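Side-chain contacts in polysaccharide deacetylase (Bacillus anthracis, PDB 2J13), which probably removes acetyl groups from peptidoglycan of the bacterial cell wall as a zinc-binding carbohydrate esterase of family 4: residues 219-222 / 223-227; 121-125 / 126-130. One frame throughout, in Å; residues are numbered along the deposited sequence. Where two conformers were deposited one is given.

Both contacts are local, each within one continuous run of residues, and both lie within the NodB homology range of this single-chain enzyme. Contact 2 comes first along the chain: residues 121-130 pass from the end of the loop after strand 109-112 into helix 125-143. Contact 1, residues 219-227, falls wholly inside helix 217-230, between strands 207-210 and 234-236 of the parallel sheet. Their centres are 38 Å apart, on opposite sides of the chain's centre, with nearest atoms about 28 Å apart, so they do not touch. Both stand in the helical layer round the strands, contact 1 joining helix 217-230 to helix 70-80 and contact 2, at a loop-to-helix junction, joining helix 125-143 to helix 160-168.

Contact 1 of 2, residues 219-222 / 223-227; sequences EALA and KIIDD
L221 and I225 meet one turn apart on helix 217-230, where CG of L221 lies 3.9 Å from CD1 of I225 and the two side chains cross obliquely. From its CB onward, I225 follows the carbonyl of the preceding turn. CB stands 3.5 Å from L221 O and CG1 comes a little nearer to the same oxygen. CG1 is beside its own backbone N (chi1 -75°), which turns this branch back toward L221; with chi2 extended, the terminal CD1 then passes L221 O and ends against the leucine's CG and CD1. The same oxygen accepts the I225 amide at 3.0 Å from L221 O to I225 N, with an N-H...O angle of 164°. I224 places CG1 likewise, 3.2 Å from A220 O, which accepts its amide, but its tip meets no side chain of 219-222. Two residues on, D226 N bonds to A222 O, while the D226 carboxylate forms a salt bridge with K80 of helix 70-80. L221 also touches I73 and V76 of that helix, and I225 touches K80. L221 O and A220 O thus each hold an amide and lie against an isoleucine branch, while apolar contacts and one charged pair join the two helices.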
loop_
_atom_site.group_PDB
_atom_site.type_symbol
_atom_site.label_atom_id
_atom_site.label_comp_id
_atom_site.label_asym_id
_atom_site.label_seq_id
_atom_site.Cartn_x
_atom_site.Cartn_y
_atom_site.Cartn_z
ATOM N N GLU A 219 -6.651 -15.535 11.263
ATOM C CA GLU A 219 -5.897 -16.599 11.929
ATOM C C GLU A 219 -4.553 -16.794 11.237
ATOM O O GLU A 219 -3.507 -16.950 11.887
ATOM C CB GLU A 219 -6.705 -17.911 11.885
ATOM C CG GLU A 219 -6.674 -18.753 13.160
ATOM C CD GLU A 219 -7.804 -19.793 13.208
ATOM O OE1 GLU A 219 -8.398 -20.112 12.146
ATOM O OE2 GLU A 219 -8.106 -20.291 14.316
ATOM N N ALA A 220 -4.584 -16.816 9.910
ATOM C CA ALA A 220 -3.368 -16.967 9.122
ATOM C C ALA A 220 -2.426 -15.809 9.421
ATOM O O ALA A 220 -1.243 -16.026 9.621
ATOM C CB ALA A 220 -3.673 -17.020 7.645
ATOM N N LEU A 221 -2.949 -14.584 9.476
ATOM C CA LEU A 221 -2.105 -13.419 9.750
ATOM C C LEU A 221 -1.423 -13.546 11.101
ATOM O O LEU A 221 -0.238 -13.239 11.224
ATOM C CB LEU A 221 -2.923 -12.134 9.751
ATOM C CG LEU A 221 -2.182 -10.835 10.042
ATOM C CD1 LEU A 221 -1.091 -10.551 8.972
ATOM C CD2 LEU A 221 -3.201 -9.704 10.132
ATOM N N ALA A 222 -2.184 -13.940 12.112
ATOM C CA ALA A 222 -1.636 -14.092 13.479
ATOM C C ALA A 222 -0.490 -15.111 13.498
ATOM O O ALA A 222 0.568 -14.855 14.071
ATOM C CB ALA A 222 -2.734 -14.462 14.450
ATOM N N LYS A 223 -0.674 -16.220 12.782
ATOM C CA LYS A 223 0.351 -17.270 12.681
ATOM C C LYS A 223 1.599 -16.823 11.942
ATOM O O LYS A 223 2.729 -17.168 12.341
ATOM C CB LYS A 223 -0.238 -18.497 11.976
ATOM C CG LYS A 223 -1.355 -19.208 12.724
ATOM C CD LYS A 223 -1.979 -20.271 11.845
ATOM C CE LYS A 223 -0.904 -21.197 11.254
ATOM N NZ LYS A 223 -1.430 -22.495 10.746
ATOM N N ILE A 224 1.409 -16.055 10.862
ATOM C CA ILE A 224 2.489 -15.538 10.057
ATOM C C ILE A 224 3.332 -14.543 10.870
ATOM O O ILE A 224 4.562 -14.604 10.859
ATOM C CB ILE A 224 1.939 -14.843 8.775
ATOM C CG1 ILE A 224 1.356 -15.898 7.834
ATOM C CG2 ILE A 224 3.021 -14.038 8.106
ATOM C CD1 ILE A 224 0.603 -15.303 6.610
ATOM N N ILE A 225 2.667 -13.669 11.614
ATOM C CA ILE A 225 3.374 -12.694 12.463
ATOM C C ILE A 225 4.224 -13.421 13.512
ATOM O O ILE A 225 5.419 -13.137 13.689
ATOM C CB ILE A 225 2.366 -11.777 13.142
ATOM C CG1 ILE A 225 1.820 -10.752 12.128
ATOM C CG2 ILE A 225 2.969 -10.999 14.312
ATOM C CD1 ILE A 225 0.606 -9.992 12.647
ATOM N N ASP A 226 3.603 -14.366 14.179
ATOM C CA ASP A 226 4.324 -15.144 15.204
ATOM C C ASP A 226 5.524 -15.867 14.604
ATOM O O ASP A 226 6.666 -15.808 15.128
ATOM C CB ASP A 226 3.375 -16.125 15.888
ATOM C CG ASP A 226 2.342 -15.456 16.800
ATOM O OD1 ASP A 226 2.478 -14.251 17.143
ATOM O OD2 ASP A 226 1.374 -16.170 17.219
ATOM N N ASP A 227 5.299 -16.570 13.501
ATOM C CA ASP A 227 6.328 -17.369 12.832
ATOM C C ASP A 227 7.512 -16.523 12.323
ATOM O O ASP A 227 8.684 -16.888 12.439
ATOM C CB ASP A 227 5.646 -18.124 11.676
ATOM C CG ASP A 227 6.552 -19.107 10.981
ATOM O OD1 ASP A 227 6.532 -20.294 11.363
ATOM O OD2 ASP A 227 7.261 -18.714 10.037
#

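Contact 2 of 2, residues 121-125 / 126-130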
loop_
_atom_site.group_PDB
_atom_site.type_symbol
_atom_site.label_atom_id
_atom_site.label_comp_id
_atom_site.label_asym_id
_atom_site.label_seq_id
_atom_site.Cartn_x
_atom_site.Cartn_y
_atom_site.Cartn_z
ATOM N N THR A 121 -3.091 4.245 -16.288
ATOM C CA THR A 121 -2.611 4.402 -17.660
ATOM C C THR A 121 -3.753 4.728 -18.638
ATOM O O THR A 121 -3.474 5.102 -19.810
ATOM C CB THR A 121 -1.890 3.103 -18.101
ATOM O OG1 THR A 121 -2.789 2.006 -17.944
ATOM C CG2 THR A 121 -0.624 2.850 -17.299
ATOM N N ALA A 122 -5.013 4.558 -18.206
ATOM C CA ALA A 122 -6.207 4.723 -19.043
ATOM C C ALA A 122 -6.897 6.064 -18.843
ATOM O O ALA A 122 -7.951 6.310 -19.440
ATOM C CB ALA A 122 -7.214 3.614 -18.762
ATOM N N VAL A 123 -6.345 6.926 -18.002
ATOM C CA VAL A 123 -7.049 8.185 -17.711
ATOM C C VAL A 123 -6.185 9.342 -18.092
ATOM O O VAL A 123 -4.958 9.213 -18.158
ATOM C CB VAL A 123 -7.420 8.257 -16.220
ATOM C CG1 VAL A 123 -8.284 7.061 -15.857
ATOM C CG2 VAL A 123 -6.153 8.354 -15.343
ATOM N N ASN A 124 -6.806 10.497 -18.356
ATOM C CA ASN A 124 -6.066 11.711 -18.642
ATOM C C ASN A 124 -5.445 12.340 -17.376
ATOM O O ASN A 124 -5.757 11.922 -16.229
ATOM C CB ASN A 124 -6.978 12.696 -19.396
ATOM C CG ASN A 124 -7.526 12.109 -20.702
ATOM O OD1 ASN A 124 -6.900 11.245 -21.330
ATOM N ND2 ASN A 124 -8.690 12.580 -21.117
ATOM N N ASP A 125 -4.567 13.312 -17.549
ATOM C CA ASP A 125 -3.771 13.864 -16.438
ATOM C C ASP A 125 -4.645 14.559 -15.373
ATOM O O ASP A 125 -4.416 14.413 -14.164
ATOM C CB ASP A 125 -2.717 14.852 -16.911
ATOM C CG ASP A 125 -1.608 14.211 -17.719
ATOM O OD1 ASP A 125 -1.613 12.964 -17.866
ATOM O OD2 ASP A 125 -0.707 14.979 -18.169
ATOM N N GLU A 126 -5.583 15.371 -15.849
ATOM C CA GLU A 126 -6.562 16.040 -14.986
ATOM C C GLU A 126 -7.311 15.008 -14.107
ATOM O O GLU A 126 -7.490 15.205 -12.892
ATOM C CB GLU A 126 -7.513 16.873 -15.872
ATOM C CG GLU A 126 -8.095 16.188 -17.177
ATOM C CD GLU A 126 -7.155 16.106 -18.473
ATOM O OE1 GLU A 126 -5.938 16.297 -18.440
ATOM O OE2 GLU A 126 -7.689 15.820 -19.566
ATOM N N LYS A 127 -7.730 13.911 -14.722
ATOM C CA LYS A 127 -8.465 12.855 -14.041
ATOM C C LYS A 127 -7.560 12.149 -13.049
ATOM O O LYS A 127 -7.980 11.864 -11.910
ATOM C CB LYS A 127 -9.031 11.853 -15.058
ATOM C CG LYS A 127 -9.862 10.741 -14.485
ATOM C CD LYS A 127 -10.946 11.242 -13.522
ATOM C CE LYS A 127 -11.782 10.092 -12.978
ATOM N NZ LYS A 127 -12.450 10.421 -11.659
ATOM N N LEU A 128 -6.329 11.849 -13.430
ATOM C CA LEU A 128 -5.417 11.210 -12.479
ATOM C C LEU A 128 -5.183 12.099 -11.257
ATOM O O LEU A 128 -5.162 11.615 -10.103
ATOM C CB LEU A 128 -4.075 10.843 -13.126
ATOM C CG LEU A 128 -3.120 10.134 -12.169
ATOM C CD1 LEU A 128 -3.760 8.836 -11.630
ATOM C CD2 LEU A 128 -1.758 9.861 -12.798
ATOM N N ARG A 129 -5.027 13.403 -11.477
ATOM C CA ARG A 129 -4.786 14.321 -10.362
ATOM C C ARG A 129 -6.006 14.326 -9.465
ATOM O O ARG A 129 -5.855 14.293 -8.235
ATOM C CB ARG A 129 -4.477 15.751 -10.875
ATOM C CG ARG A 129 -3.072 15.854 -11.428
ATOM C CD ARG A 129 -2.545 17.260 -11.566
ATOM N NE ARG A 129 -1.440 17.265 -12.534
ATOM C CZ ARG A 129 -1.594 17.454 -13.845
ATOM N NH1 ARG A 129 -2.797 17.651 -14.367
ATOM N NH2 ARG A 129 -0.527 17.423 -14.633
ATOM N N GLU A 130 -7.197 14.294 -10.039
ATOM C CA GLU A 130 -8.448 14.288 -9.206
ATOM C C GLU A 130 -8.576 12.975 -8.452
ATOM O O GLU A 130 -8.943 12.958 -7.272
ATOM C CB GLU A 130 -9.677 14.493 -10.072
ATOM C CG GLU A 130 -9.677 15.878 -10.652
ATOM C CD GLU A 130 -10.685 16.140 -11.760
ATOM O OE1 GLU A 130 -11.295 15.191 -12.304
ATOM O OE2 GLU A 130 -10.867 17.345 -12.075
HETATM O O HOH W 1 -0.639 17.532 -17.472
#
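The start of helix 125-143 is built here, with N124 at the N-cap position but making no side-chain capping bond, and the first turn closed by backbone bonds. N124 O accepts the amide of L128, the oxygen 2.9 Å from L128 N, and D125 O accepts that of R129. V123 packs on the first turn: its CB approaches K127 CG at 3.9 Å, while CG2 reaches L128 CB, V123 and L128 crossing at about a right angle. E126 bends back alongside N124. With chi1 at 46° its CG is set near both its backbone N and C, and a second bend at chi2 brings OE2 within 3.2 Å of N124 CB; amide and carboxylate planes are 44° apart. D125 and R129 meet through a water, which donates to D125 OD2 at 2.6 Å and accepts from R129 NH2 at 2.8 Å; the water lies in the guanidinium plane, at its edge. D125 OD2 also forms a salt bridge with R161 of helix 160-168, as does K127 NZ with E131. D125 OD2 thus serves both arginines, R161 directly and R129 through the water, which probably favours the charged carboxylate and links the helix start to helix 160-168.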